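Local coordinates for capsid Protein (Unidentified, PDB 4DMI) that probably forms part of a bacteriophage capsid, assembling into pentamers whose subunits carry a beta-rich domain, at residues Ile101-Val106 with Thr112-Asn117. Sequence-based numbering, arbitrary orientation.
Sequences IAVIEV and TKILAN
Two consecutive residues, Leu115 and Ala116, sit opposite the single residue Ile104, whose carbonyl oxygen accepts two backbone N-H groups: Leu115 N lies 2.8 Å from Ile104 O, tilted 25° from the carbonyl plane, while Ala116 N makes a weak bond to it. In return Ile104 N reaches Ala116 O at 3.2 Å. Beyond this bulge, Val106 and Lys113 form a regular hydrogen-bonded pair, with Lys113 N 2.9 Å from Val106 O. The tightly packed part is apolar, at Ile104, Ala116, Val106 and Leu115. Ile104 CB meets Ala116 CB at 4.0 Å, and Val106 CG1, set between its own N and carbonyl carbon (chi1 57°), reaches both methyls of Leu115, with CD2 at 4.1 Å. Phe136, Val140 and Leu142 of strand 133-142 close over this layer; from its edge Lys113 NZ leaves the hairpin for Leu63 O and Thr66 O of a neighbouring subunit. The other face mixes apolar and charged groups. Val103 CG1 and Ile114 CG2 meet at 4.0 Å, their side chains crossing at about a right angle; the Glu105 carboxylate passes Thr112 CG2, and its OE2 makes a salt bridge to Arg151 and a hydrogen bond to Gln149. The solvent side is the Thr112 end, where OG1 bonds to Thr107. The arrangement is an antiparallel beta hairpin with a classic beta bulge, where strand 112-121 turns a corner within the domain's mixed beta sheet.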
# COMPACT_ATOMS: atom_id res chain seq x y z
N ILE B 101 -4.19 -23.76 19.45
CA ILE B 101 -4.83 -22.57 18.89
C ILE B 101 -4.14 -21.30 19.35
O ILE B 101 -3.91 -21.12 20.55
CB ILE B 101 -6.30 -22.51 19.34
CG1 ILE B 101 -7.04 -23.74 18.84
CG2 ILE B 101 -6.96 -21.21 18.88
CD1 ILE B 101 -8.48 -23.85 19.35
N ALA B 102 -3.80 -20.43 18.40
CA ALA B 102 -3.26 -19.10 18.68
C ALA B 102 -3.94 -18.12 17.74
O ALA B 102 -3.74 -18.17 16.52
CB ALA B 102 -1.76 -19.09 18.46
N VAL B 103 -4.78 -17.25 18.30
CA VAL B 103 -5.63 -16.40 17.47
C VAL B 103 -5.73 -14.98 17.99
O VAL B 103 -5.48 -14.70 19.17
CB VAL B 103 -7.07 -16.96 17.34
CG1 VAL B 103 -7.08 -18.31 16.62
CG2 VAL B 103 -7.74 -17.07 18.71
N ILE B 104 -6.10 -14.08 17.08
CA ILE B 104 -6.64 -12.78 17.46
C ILE B 104 -8.13 -12.88 17.22
O ILE B 104 -8.57 -13.35 16.17
CB ILE B 104 -6.08 -11.65 16.57
CG1 ILE B 104 -4.58 -11.48 16.81
CG2 ILE B 104 -6.82 -10.33 16.83
CD1 ILE B 104 -4.22 -10.78 18.15
N GLU B 105 -8.94 -12.46 18.20
CA GLU B 105 -10.38 -12.50 18.03
C GLU B 105 -11.10 -11.33 18.69
O GLU B 105 -10.61 -10.73 19.65
CB GLU B 105 -10.96 -13.82 18.55
CG GLU B 105 -10.76 -14.04 20.03
CD GLU B 105 -10.97 -15.49 20.44
OE1 GLU B 105 -11.12 -16.32 19.52
OE2 GLU B 105 -10.98 -15.77 21.66
N VAL B 106 -12.28 -11.02 18.15
CA VAL B 106 -13.13 -9.98 18.72
C VAL B 106 -14.40 -10.66 19.22
O VAL B 106 -14.88 -11.61 18.61
CB VAL B 106 -13.42 -8.85 17.70
CG1 VAL B 106 -14.05 -9.39 16.43
CG2 VAL B 106 -14.29 -7.77 18.33
N THR B 112 -18.14 -14.66 18.90
CA THR B 112 -16.72 -14.40 18.79
C THR B 112 -16.32 -14.67 17.35
O THR B 112 -16.76 -15.65 16.75
CB THR B 112 -15.92 -15.32 19.72
OG1 THR B 112 -16.34 -15.10 21.08
CG2 THR B 112 -14.43 -15.02 19.61
N LYS B 113 -15.52 -13.77 16.78
CA LYS B 113 -14.97 -13.99 15.44
C LYS B 113 -13.46 -13.95 15.47
O LYS B 113 -12.86 -13.05 16.07
CB LYS B 113 -15.51 -12.95 14.44
CG LYS B 113 -17.00 -13.08 14.20
CD LYS B 113 -17.50 -12.01 13.24
CE LYS B 113 -19.01 -12.13 13.10
NZ LYS B 113 -19.60 -11.04 12.25
N ILE B 114 -12.85 -14.92 14.80
CA ILE B 114 -11.40 -14.96 14.66
C ILE B 114 -10.96 -14.03 13.54
O ILE B 114 -11.46 -14.13 12.41
CB ILE B 114 -10.93 -16.39 14.36
CG1 ILE B 114 -11.21 -17.28 15.59
CG2 ILE B 114 -9.46 -16.43 13.96
CD1 ILE B 114 -11.04 -18.78 15.31
N LEU B 115 -10.05 -13.12 13.85
CA LEU B 115 -9.54 -12.17 12.86
C LEU B 115 -8.18 -12.60 12.29
O LEU B 115 -7.78 -12.15 11.22
CB LEU B 115 -9.42 -10.76 13.46
CG LEU B 115 -10.70 -10.19 14.06
CD1 LEU B 115 -10.42 -8.76 14.52
CD2 LEU B 115 -11.85 -10.25 13.05
N ALA B 116 -7.49 -13.47 13.01
CA ALA B 116 -6.21 -14.04 12.56
C ALA B 116 -6.11 -15.46 13.11
O ALA B 116 -6.25 -15.66 14.31
CB ALA B 116 -5.04 -13.19 13.04
N ASN B 117 -5.92 -16.43 12.22
CA ASN B 117 -5.99 -17.85 12.55
C ASN B 117 -4.66 -18.57 12.28
O ASN B 117 -4.04 -18.37 11.22
CB ASN B 117 -7.12 -18.48 11.71
CG ASN B 117 -7.55 -19.84 12.21
OD1 ASN B 117 -6.78 -20.59 12.83
ND2 ASN B 117 -8.81 -20.19 11.94